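PDB 5K3H: acyl-coenzyme A oxidase acox-1.1 from Caenorhabditis elegans, which catalyses the first step of peroxisomal beta-oxidation, using FAD and oxygen to turn saturated acyl-CoA into (2E)-enoyl-CoA with release of hydrogen peroxide. Local coordinates for residues 303-306 and 307-310; 343-346 and 347-350; 396-399 and 400-404; 568-571 and 572-576; 600-603 and 604-608. All coordinates share one frame; numbering follows the deposited sequence.

Interaction 1. Residues 303-306 and 307-310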
# COMPACT_ATOMS: atom_id res chain seq x y z
N ALA B 303 -6.68 -14.22 5.15
CA ALA B 303 -8.10 -13.94 5.34
C ALA B 303 -8.35 -13.26 6.67
O ALA B 303 -9.22 -12.38 6.77
CB ALA B 303 -8.90 -15.25 5.26
N ILE B 304 -7.60 -13.67 7.70
CA ILE B 304 -7.72 -13.05 9.02
C ILE B 304 -7.23 -11.62 8.98
O ILE B 304 -7.89 -10.71 9.50
CB ILE B 304 -6.98 -13.93 10.06
CG1 ILE B 304 -7.85 -15.16 10.38
CG2 ILE B 304 -6.63 -13.15 11.32
CD1 ILE B 304 -7.23 -16.19 11.22
N MET B 305 -6.09 -11.37 8.33
CA MET B 305 -5.60 -9.99 8.21
C MET B 305 -6.61 -9.13 7.48
O MET B 305 -6.87 -8.00 7.89
CB MET B 305 -4.29 -9.94 7.45
CG MET B 305 -3.24 -10.87 7.96
SD MET B 305 -2.38 -10.16 9.34
CE MET B 305 -0.82 -10.15 8.54
N LEU B 306 -7.14 -9.62 6.35
CA LEU B 306 -8.14 -8.85 5.61
C LEU B 306 -9.33 -8.59 6.49
O LEU B 306 -9.81 -7.46 6.58
CB LEU B 306 -8.52 -9.59 4.32
CG LEU B 306 -9.47 -8.95 3.28
CD1 LEU B 306 -9.08 -7.55 2.90
CD2 LEU B 306 -9.56 -9.81 2.02
N SER B 307 -9.75 -9.60 7.24
CA SER B 307 -10.88 -9.43 8.14
C SER B 307 -10.54 -8.47 9.30
O SER B 307 -11.40 -7.69 9.72
CB SER B 307 -11.35 -10.79 8.65
OG SER B 307 -12.55 -10.68 9.41
N TYR B 308 -9.30 -8.49 9.82
CA TYR B 308 -8.90 -7.44 10.76
C TYR B 308 -9.23 -6.07 10.20
O TYR B 308 -9.89 -5.25 10.85
CB TYR B 308 -7.40 -7.46 11.08
CG TYR B 308 -6.88 -8.52 12.01
CD1 TYR B 308 -7.73 -9.23 12.86
CD2 TYR B 308 -5.53 -8.84 12.00
CE1 TYR B 308 -7.22 -10.22 13.69
CE2 TYR B 308 -5.01 -9.83 12.83
CZ TYR B 308 -5.86 -10.52 13.66
OH TYR B 308 -5.33 -11.50 14.48
N ALA B 309 -8.75 -5.80 8.98
CA ALA B 309 -8.89 -4.47 8.40
C ALA B 309 -10.36 -4.12 8.15
O ALA B 309 -10.78 -2.98 8.39
CB ALA B 309 -8.08 -4.38 7.11
N LEU B 310 -11.16 -5.10 7.72
CA LEU B 310 -12.56 -4.79 7.41
C LEU B 310 -13.38 -4.59 8.68
O LEU B 310 -14.27 -3.72 8.71
CB LEU B 310 -13.15 -5.89 6.53
CG LEU B 310 -12.54 -5.93 5.13
CD1 LEU B 310 -12.82 -7.28 4.49
CD2 LEU B 310 -13.09 -4.81 4.29
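On helix 300-319, within the helical core of the oxidase, Ile304 and Tyr308 form a CH-pi contact one turn apart. Ile304 CG2 sits over a face of the Tyr308 ring, 3.9 Å from its centroid and 24° off the ring normal. The nearest pair is Ile304 CG2 and Tyr308 CZ at 3.6 Å. This methyl branch, not CG1, meets the ring because CG2 lies opposite the backbone N while chi1 of -76° sends CG1 away from the carbonyl carbon. The two side chains run alongside each other and point the same way. Ile304 O lies over the same ring face, nearer its rim, and accepts Tyr308 N at 2.6 Å. Met305 SD approaches the ring obliquely, 5.3 Å from the centroid of Tyr308, a Met-aromatic contact.

These are i to i+4 and i to i+3 contacts of a regular alpha-helix in the C-alpha1 region. Beyond them, Tyr308 OH bonds to Glu624 OE2, and its ring meets Phe620 edge-to-face. A leucine in place of Tyr308 would probably leave Glu624 without this hydroxyl and Ile304 CG2 without the flat face beneath it. Farther round the helix, Leu306 CG touches Leu310 CD1 at 3.9 Å. Leu306 also packs on Thr398 and Ile402 of helix 382-408, and Ala303 on Phe354 of helix 338-367.

Interaction 2. Residues 343-346 and 347-350; sequences RLFP and FIAR
Phe345 and Ile348 meet through their torsions: chi1 of -61° at Phe345 turns CG away from the carbonyl carbon, and chi1 of -55° at Ile348 does the same for CG1, the branch that carries CD1. Phe345 CD1 then lies 3.8 Å from Ile348 CD1, the two side chains side by side. They stand at a proline kink in helix 338-367. Pro346 N has no hydrogen, so the bond to the preceding turn is missing.

Across the break, Leu344 O takes two donors. Phe347 N reaches it at 3.0 Å from above the carbonyl plane, an i to i+3 bond, and Ile348 N at 3.2 Å within that plane, i to i+4. Ala349 N to Phe345 O continues that pattern.

The Phe347 ring turns its edge to the backbone before the kink, with CD2 3.3 Å from Arg343 O. Arg343 is part of the FAD site shared between the subunits. The ring also packs on Leu310 of helix 300-319 and Gly401 of helix 382-408. An alanine instead of Phe347 would probably open a gap between these three helices and leave Gly401 without its aromatic neighbour.

Arg350 extends from CG to NE, placing its guanidinium to form salt bridges with Glu574 through NE and Glu400 through NH1. Arg350 N bonds to Pro346 O at 3.2 Å, and Arg350 CG lies 3.5 Å from Pro346 O.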
# COMPACT_ATOMS: atom_id res chain seq x y z
N ARG B 343 -16.41 -0.17 -1.63
CA ARG B 343 -15.00 -0.35 -1.33
C ARG B 343 -14.76 -1.22 -0.09
O ARG B 343 -13.60 -1.48 0.26
CB ARG B 343 -14.32 1.02 -1.17
CG ARG B 343 -14.47 1.62 0.22
CD ARG B 343 -14.16 3.10 0.22
NE ARG B 343 -12.91 3.39 -0.45
CZ ARG B 343 -12.34 4.59 -0.50
NH1 ARG B 343 -12.93 5.63 0.10
NH2 ARG B 343 -11.19 4.76 -1.16
N LEU B 344 -15.82 -1.71 0.56
CA LEU B 344 -15.71 -2.58 1.72
C LEU B 344 -16.33 -3.95 1.49
O LEU B 344 -15.66 -4.97 1.72
CB LEU B 344 -16.39 -1.93 2.95
CG LEU B 344 -15.86 -0.65 3.64
CD1 LEU B 344 -16.84 -0.24 4.67
CD2 LEU B 344 -14.46 -0.84 4.27
N PHE B 345 -17.60 -4.02 1.06
CA PHE B 345 -18.35 -5.28 1.10
C PHE B 345 -17.79 -6.32 0.14
O PHE B 345 -17.82 -7.51 0.47
CB PHE B 345 -19.84 -5.07 0.81
CG PHE B 345 -20.56 -4.18 1.79
CD1 PHE B 345 -19.96 -3.81 2.99
CD2 PHE B 345 -21.80 -3.63 1.46
CE1 PHE B 345 -20.61 -2.95 3.87
CE2 PHE B 345 -22.45 -2.78 2.32
CZ PHE B 345 -21.86 -2.44 3.53
N PRO B 346 -17.30 -5.96 -1.05
CA PRO B 346 -16.70 -7.00 -1.89
C PRO B 346 -15.50 -7.67 -1.26
O PRO B 346 -15.17 -8.80 -1.64
CB PRO B 346 -16.33 -6.24 -3.18
CG PRO B 346 -17.27 -5.08 -3.23
CD PRO B 346 -17.39 -4.68 -1.78
N PHE B 347 -14.82 -7.01 -0.32
CA PHE B 347 -13.67 -7.58 0.35
C PHE B 347 -14.05 -8.37 1.59
O PHE B 347 -13.29 -9.24 2.02
CB PHE B 347 -12.70 -6.46 0.71
CG PHE B 347 -12.22 -5.72 -0.50
CD1 PHE B 347 -11.30 -6.29 -1.36
CD2 PHE B 347 -12.75 -4.47 -0.82
CE1 PHE B 347 -10.89 -5.61 -2.49
CE2 PHE B 347 -12.33 -3.79 -1.97
CZ PHE B 347 -11.41 -4.36 -2.79
N ILE B 348 -15.23 -8.11 2.16
CA ILE B 348 -15.76 -9.06 3.12
C ILE B 348 -15.96 -10.40 2.43
O ILE B 348 -15.53 -11.45 2.93
CB ILE B 348 -17.07 -8.55 3.74
CG1 ILE B 348 -16.85 -7.16 4.35
CG2 ILE B 348 -17.57 -9.59 4.76
CD1 ILE B 348 -18.10 -6.48 4.94
N ALA B 349 -16.54 -10.36 1.22
CA ALA B 349 -16.75 -11.57 0.43
C ALA B 349 -15.44 -12.30 0.19
O ALA B 349 -15.36 -13.51 0.40
CB ALA B 349 -17.42 -11.23 -0.91
N ARG B 350 -14.40 -11.57 -0.22
CA ARG B 350 -13.09 -12.19 -0.47
C ARG B 350 -12.52 -12.83 0.79
O ARG B 350 -11.80 -13.83 0.70
CB ARG B 350 -12.08 -11.17 -1.01
CG ARG B 350 -12.30 -10.73 -2.41
CD ARG B 350 -11.23 -9.74 -2.92
NE ARG B 350 -11.46 -9.50 -4.34
CZ ARG B 350 -10.73 -8.72 -5.15
NH1 ARG B 350 -9.67 -8.04 -4.70
NH2 ARG B 350 -11.10 -8.62 -6.42

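Interaction 3. Residues 396-399 and 400-404; sequences HQTG and EGIEQ
Thr398 and Ile402 supply the apolar contact in this stretch of helix 382-408, an alpha-helix that also holds residues of the ATP site. Thr398 CG2 lies 3.6 Å from Ile402 CD1. The two side chains lie side by side and point the same way. Thr398 CG2 is opposite the backbone N (OG1 chi1 -64°), which turns the methyl along the helix and lets OG1 bond back to Val394 O.

The backbone contributes four i to i+4 hydrogen bonds. Glu400 N donates to His396 O at 2.9 Å, and Ile402 N to Thr398 O at 2.9 Å. Gly401 N and Glu403 N bond to Gln397 O and Gly399 O in the same way.

Among the ionisable groups, His396 and Glu400 are neighbours but not partners, with His396 NE2 4.3 Å from Glu400 OE1. Glu400 OE1 is instead held in a salt bridge by Arg350 NH1 of helix 338-367. His396 binds ATP, together with Gln404 of the other subunit. Glu403 OE2 is paired with Arg406 NH2 one turn ahead.

The tight spot is at the isoleucine, where Ile402 CG1 comes within 3.2 Å of Thr398 O.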
# COMPACT_ATOMS: atom_id res chain seq x y z
N HIS B 396 -1.99 -10.65 -3.07
CA HIS B 396 -2.23 -9.40 -3.79
C HIS B 396 -3.63 -8.88 -3.52
O HIS B 396 -3.79 -7.71 -3.20
CB HIS B 396 -2.02 -9.61 -5.29
CG HIS B 396 -2.50 -8.46 -6.13
ND1 HIS B 396 -1.74 -7.33 -6.33
CD2 HIS B 396 -3.66 -8.27 -6.80
CE1 HIS B 396 -2.41 -6.48 -7.09
NE2 HIS B 396 -3.58 -7.03 -7.39
N GLN B 397 -4.64 -9.75 -3.61
CA GLN B 397 -6.02 -9.33 -3.36
C GLN B 397 -6.27 -8.98 -1.90
O GLN B 397 -7.11 -8.11 -1.62
CB GLN B 397 -6.99 -10.43 -3.79
CG GLN B 397 -7.06 -10.56 -5.27
CD GLN B 397 -8.20 -11.40 -5.72
OE1 GLN B 397 -8.95 -11.94 -4.92
NE2 GLN B 397 -8.31 -11.58 -7.02
N THR B 398 -5.57 -9.64 -0.97
CA THR B 398 -5.65 -9.23 0.43
C THR B 398 -5.10 -7.82 0.60
O THR B 398 -5.73 -6.98 1.24
CB THR B 398 -4.88 -10.20 1.33
OG1 THR B 398 -5.50 -11.49 1.27
CG2 THR B 398 -4.92 -9.73 2.75
N GLY B 399 -3.92 -7.55 0.01
CA GLY B 399 -3.33 -6.21 0.08
C GLY B 399 -4.19 -5.12 -0.54
O GLY B 399 -4.32 -4.03 0.01
N GLU B 400 -4.79 -5.41 -1.70
CA GLU B 400 -5.74 -4.48 -2.31
C GLU B 400 -6.89 -4.15 -1.36
O GLU B 400 -7.23 -2.98 -1.17
CB GLU B 400 -6.27 -5.10 -3.61
CG GLU B 400 -7.45 -4.37 -4.26
CD GLU B 400 -8.11 -5.16 -5.43
OE1 GLU B 400 -7.52 -6.18 -5.93
OE2 GLU B 400 -9.24 -4.75 -5.84
N GLY B 401 -7.47 -5.17 -0.71
CA GLY B 401 -8.61 -4.91 0.17
C GLY B 401 -8.25 -4.17 1.44
O GLY B 401 -8.95 -3.25 1.85
N ILE B 402 -7.12 -4.53 2.06
CA ILE B 402 -6.67 -3.83 3.26
C ILE B 402 -6.44 -2.36 2.96
O ILE B 402 -6.74 -1.48 3.78
CB ILE B 402 -5.40 -4.49 3.83
CG1 ILE B 402 -5.66 -5.92 4.28
CG2 ILE B 402 -4.88 -3.69 5.02
CD1 ILE B 402 -4.42 -6.66 4.58
N GLU B 403 -5.91 -2.06 1.77
CA GLU B 403 -5.70 -0.66 1.37
C GLU B 403 -7.02 0.07 1.15
O GLU B 403 -7.19 1.20 1.63
CB GLU B 403 -4.84 -0.60 0.11
CG GLU B 403 -4.25 0.77 -0.19
CD GLU B 403 -3.26 1.26 0.86
OE1 GLU B 403 -2.50 0.42 1.42
OE2 GLU B 403 -3.25 2.48 1.16
N GLN B 404 -7.99 -0.58 0.49
CA GLN B 404 -9.32 0.02 0.38
C GLN B 404 -9.92 0.29 1.75
O GLN B 404 -10.53 1.34 1.97
CB GLN B 404 -10.23 -0.88 -0.44
CG GLN B 404 -9.87 -0.89 -1.90
CD GLN B 404 -9.89 0.50 -2.52
OE1 GLN B 404 -10.85 1.25 -2.37
NE2 GLN B 404 -8.82 0.85 -3.21

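Interaction 4. Residues 568-571 and 572-576; sequences HLHV and NYELL
The His570 ring carries Glu574 CG over one face, 3.7 Å from the ring centroid and 21° off its normal, a CH-pi contact toward the rim. Glu574 CG is nearest to His570 CE1, at 3.4 Å. The ring and carboxylate planes are 37° apart, and the two side chains cross. Glu574 bends at chi2, -62°, which folds its chain back over the imidazole. A water joins the two groups: it lies 2.8 Å from His570 ND1 and donates to Glu574 OE2 at 3.2 Å. That oxygen also lies in the plane of the Tyr573 ring, at its edge. Glu574 OE1 pairs with Arg540, so the buried carboxylate has charged and water partners.

The Asn572 amide reaches back one turn. Its ND2 donates to His568 O at 2.8 Å, tilted from the carbonyl plane. Asn572 N reaches the same oxygen by a weaker bond. OD1 accepts from Tyr491 OH, so both ends of the amide are used.

All this lies on helix 557-577, in the C-terminal helical part of the oxidase. Its His570 and Tyr573 side packs on helix 338-367, Asn572 meets Val596 of helix 590-616, and Val571 and Leu575 lie on Tyr491 of helix 489-515.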
# COMPACT_ATOMS: atom_id res chain seq x y z
N HIS B 568 -23.09 -14.15 -4.04
CA HIS B 568 -23.63 -13.46 -5.21
C HIS B 568 -22.97 -12.12 -5.41
O HIS B 568 -22.79 -11.69 -6.56
CB HIS B 568 -25.14 -13.27 -5.09
CG HIS B 568 -25.93 -14.43 -5.57
ND1 HIS B 568 -26.28 -15.49 -4.75
CD2 HIS B 568 -26.37 -14.75 -6.81
CE1 HIS B 568 -26.94 -16.39 -5.46
NE2 HIS B 568 -27.00 -15.96 -6.72
N LEU B 569 -22.63 -11.42 -4.32
CA LEU B 569 -21.82 -10.21 -4.45
C LEU B 569 -20.45 -10.52 -5.05
O LEU B 569 -19.99 -9.85 -5.99
CB LEU B 569 -21.63 -9.56 -3.08
CG LEU B 569 -20.77 -8.29 -3.00
CD1 LEU B 569 -21.35 -7.17 -3.89
CD2 LEU B 569 -20.62 -7.84 -1.57
N HIS B 570 -19.81 -11.58 -4.54
CA HIS B 570 -18.48 -11.97 -5.00
C HIS B 570 -18.47 -12.24 -6.51
O HIS B 570 -17.65 -11.68 -7.24
CB HIS B 570 -18.02 -13.20 -4.21
CG HIS B 570 -16.60 -13.62 -4.46
ND1 HIS B 570 -15.52 -12.81 -4.18
CD2 HIS B 570 -16.09 -14.79 -4.93
CE1 HIS B 570 -14.41 -13.45 -4.49
NE2 HIS B 570 -14.72 -14.65 -4.94
N VAL B 571 -19.36 -13.11 -6.99
CA VAL B 571 -19.27 -13.48 -8.40
C VAL B 571 -19.57 -12.29 -9.30
O VAL B 571 -18.94 -12.13 -10.35
CB VAL B 571 -20.18 -14.69 -8.71
CG1 VAL B 571 -19.70 -15.93 -7.97
CG2 VAL B 571 -21.64 -14.38 -8.34
N ASN B 572 -20.45 -11.38 -8.89
CA ASN B 572 -20.71 -10.20 -9.72
C ASN B 572 -19.57 -9.19 -9.67
O ASN B 572 -19.22 -8.60 -10.70
CB ASN B 572 -22.03 -9.53 -9.31
CG ASN B 572 -23.22 -10.27 -9.86
OD1 ASN B 572 -23.48 -10.22 -11.07
ND2 ASN B 572 -23.97 -10.93 -8.98
N TYR B 573 -19.00 -8.95 -8.48
CA TYR B 573 -17.85 -8.05 -8.39
C TYR B 573 -16.66 -8.60 -9.16
O TYR B 573 -16.01 -7.89 -9.93
CB TYR B 573 -17.48 -7.84 -6.93
CG TYR B 573 -16.39 -6.83 -6.74
CD1 TYR B 573 -16.69 -5.48 -6.64
CD2 TYR B 573 -15.06 -7.21 -6.68
CE1 TYR B 573 -15.70 -4.53 -6.46
CE2 TYR B 573 -14.07 -6.27 -6.50
CZ TYR B 573 -14.40 -4.94 -6.38
OH TYR B 573 -13.43 -3.99 -6.20
N GLU B 574 -16.34 -9.89 -8.95
CA GLU B 574 -15.19 -10.48 -9.62
C GLU B 574 -15.42 -10.55 -11.13
O GLU B 574 -14.48 -10.36 -11.91
CB GLU B 574 -14.90 -11.86 -9.04
CG GLU B 574 -14.57 -11.85 -7.53
CD GLU B 574 -13.31 -11.05 -7.20
OE1 GLU B 574 -12.32 -11.15 -7.97
OE2 GLU B 574 -13.29 -10.32 -6.17
N LEU B 575 -16.65 -10.83 -11.57
CA LEU B 575 -16.90 -10.87 -13.01
C LEU B 575 -16.79 -9.49 -13.64
O LEU B 575 -16.20 -9.34 -14.71
CB LEU B 575 -18.27 -11.49 -13.31
CG LEU B 575 -18.67 -11.60 -14.80
CD1 LEU B 575 -17.60 -12.34 -15.66
CD2 LEU B 575 -20.07 -12.24 -14.95
N LEU B 576 -17.34 -8.46 -12.99
CA LEU B 576 -17.16 -7.10 -13.51
C LEU B 576 -15.68 -6.75 -13.57
O LEU B 576 -15.25 -6.06 -14.50
CB LEU B 576 -17.92 -6.10 -12.65
CG LEU B 576 -18.37 -4.75 -13.26
CD1 LEU B 576 -19.25 -4.91 -14.49
CD2 LEU B 576 -19.10 -3.94 -12.20
O HOH W 1 -15.60 -10.01 -3.92

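Interaction 5. Residues 600-603 and 604-608; sequences LYFY and LQKIR
Tyr601 and Leu604 lie side by side on helix 590-616 and point the same way. Leu604 CD1 comes to the edge of the Tyr601 ring, near its plane, 4.0 Å from Tyr601 CD1. Both side chains have CG turned from the carbonyl carbon, with chi1 of -58° at Tyr601. At the dimer interface, Tyr601 OH bonds to Glu530 of the second subunit. Leu600 CD1 adds a looser apolar touch, 4.4 Å from Leu604 CG. The i to i+4 bond from Leu604 N to Leu600 O, 3.1 Å long, holds these turns together.

The more open side of the helix carries Phe602, Tyr603, Gln605 and Lys606. With the leucines on the other side, this makes an amphipathic stretch of a helix in the C-terminal part of the oxidase. Phe602 turns an edge toward Tyr603: its CD2 stands 3.9 Å above the plane of the Tyr603 ring, over the centre. The amide end of Gln605 lies over one face of Phe602, with the two planes 62° apart. Lys606 runs alongside both aromatic rings. Its CD is 4.1 Å from Phe602 CE2, and its CB 4.2 Å from Tyr603 CD1. The chain bends at chi2 (88°), and NZ forms a salt bridge with Asp565. The Tyr603 turn is closed by Ile607 N, which donates to Tyr603 O at 2.8 Å.

The buried flank faces two helices. Leu600 and Leu604 pack on Leu569 of helix 557-577, where the Tyr603 ring also meets that of His568. Leu604 further touches Gln341 and Phe345 of helix 338-367.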
# COMPACT_ATOMS: atom_id res chain seq x y z
N LEU B 600 -24.56 -6.19 -8.80
CA LEU B 600 -23.53 -5.71 -7.89
C LEU B 600 -24.10 -4.66 -6.94
O LEU B 600 -23.96 -4.78 -5.72
CB LEU B 600 -22.34 -5.16 -8.69
CG LEU B 600 -21.30 -4.33 -7.92
CD1 LEU B 600 -20.68 -5.11 -6.79
CD2 LEU B 600 -20.21 -3.86 -8.87
N TYR B 601 -24.75 -3.63 -7.50
CA TYR B 601 -25.34 -2.59 -6.66
C TYR B 601 -26.48 -3.13 -5.79
O TYR B 601 -26.63 -2.69 -4.64
CB TYR B 601 -25.78 -1.43 -7.54
CG TYR B 601 -24.61 -0.90 -8.33
CD1 TYR B 601 -23.39 -0.67 -7.71
CD2 TYR B 601 -24.70 -0.64 -9.69
CE1 TYR B 601 -22.29 -0.21 -8.41
CE2 TYR B 601 -23.60 -0.17 -10.41
CZ TYR B 601 -22.40 0.04 -9.76
OH TYR B 601 -21.31 0.50 -10.42
N PHE B 602 -27.25 -4.10 -6.29
CA PHE B 602 -28.30 -4.70 -5.48
C PHE B 602 -27.73 -5.44 -4.27
O PHE B 602 -28.20 -5.25 -3.14
CB PHE B 602 -29.16 -5.65 -6.31
CG PHE B 602 -30.21 -6.38 -5.49
CD1 PHE B 602 -31.43 -5.78 -5.19
CD2 PHE B 602 -29.96 -7.66 -5.00
CE1 PHE B 602 -32.40 -6.44 -4.45
CE2 PHE B 602 -30.91 -8.33 -4.23
CZ PHE B 602 -32.13 -7.73 -3.96
N TYR B 603 -26.71 -6.29 -4.47
CA TYR B 603 -26.23 -7.07 -3.34
C TYR B 603 -25.40 -6.24 -2.35
O TYR B 603 -25.34 -6.61 -1.17
CB TYR B 603 -25.42 -8.29 -3.81
CG TYR B 603 -26.31 -9.46 -4.22
CD1 TYR B 603 -26.89 -10.27 -3.28
CD2 TYR B 603 -26.59 -9.70 -5.58
CE1 TYR B 603 -27.71 -11.33 -3.66
CE2 TYR B 603 -27.41 -10.74 -5.98
CZ TYR B 603 -27.97 -11.56 -5.02
OH TYR B 603 -28.79 -12.62 -5.41
N LEU B 604 -24.84 -5.11 -2.76
CA LEU B 604 -24.30 -4.18 -1.77
C LEU B 604 -25.36 -3.83 -0.72
O LEU B 604 -25.16 -4.03 0.48
CB LEU B 604 -23.81 -2.91 -2.46
CG LEU B 604 -22.54 -3.03 -3.33
CD1 LEU B 604 -22.19 -1.67 -4.00
CD2 LEU B 604 -21.36 -3.63 -2.52
N GLN B 605 -26.53 -3.37 -1.18
CA GLN B 605 -27.63 -3.04 -0.29
C GLN B 605 -28.11 -4.26 0.50
O GLN B 605 -28.48 -4.15 1.68
CB GLN B 605 -28.77 -2.45 -1.15
CG GLN B 605 -30.21 -2.56 -0.59
CD GLN B 605 -30.89 -3.91 -0.95
OE1 GLN B 605 -30.62 -4.49 -2.01
NE2 GLN B 605 -31.78 -4.39 -0.06
N LYS B 606 -28.10 -5.44 -0.13
CA LYS B 606 -28.54 -6.66 0.54
C LYS B 606 -27.58 -7.06 1.65
O LYS B 606 -27.99 -7.58 2.70
CB LYS B 606 -28.71 -7.78 -0.50
CG LYS B 606 -29.39 -9.02 0.04
CD LYS B 606 -30.90 -8.86 -0.12
CE LYS B 606 -31.67 -9.78 0.78
NZ LYS B 606 -30.99 -11.08 0.92
N ILE B 607 -26.28 -6.84 1.42
CA ILE B 607 -25.26 -7.24 2.39
C ILE B 607 -25.27 -6.30 3.60
O ILE B 607 -25.02 -6.73 4.74
CB ILE B 607 -23.89 -7.26 1.70
CG1 ILE B 607 -23.78 -8.43 0.70
CG2 ILE B 607 -22.77 -7.33 2.73
CD1 ILE B 607 -23.87 -9.77 1.33
N ARG B 608 -25.62 -5.02 3.39
CA ARG B 608 -25.42 -3.99 4.41
C ARG B 608 -25.95 -4.36 5.80
O ARG B 608 -25.15 -4.34 6.75
CB ARG B 608 -26.03 -2.67 3.91
CG ARG B 608 -25.73 -1.45 4.76
CD ARG B 608 -26.81 -1.25 5.78
NE ARG B 608 -26.61 -0.12 6.68
CZ ARG B 608 -26.93 1.15 6.38
NH1 ARG B 608 -27.42 1.44 5.18
NH2 ARG B 608 -26.77 2.12 7.27

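All five contacts are one-turn contacts within single helices. Interactions 1, 2 and 3 lie on three mutually touching helices of the C-alpha1 region, with centres about 10 Å apart. Interactions 4 and 5 lie on helices of the C-terminal part. Interaction 2 is in the middle: it touches all four others, joining interactions 3 and 4 through Arg350. Interaction 1 is buried and mainly apolar; interaction 2 is buried too, but mixes aromatic packing with the paired charge of Arg350. Interaction 4 buries polar and charged groups. Interaction 3 is mostly buried but has an exposed histidine. Interaction 5, its centre about 27 Å from the centre of the chain, is partly open, with Phe602 and Gln605 exposed.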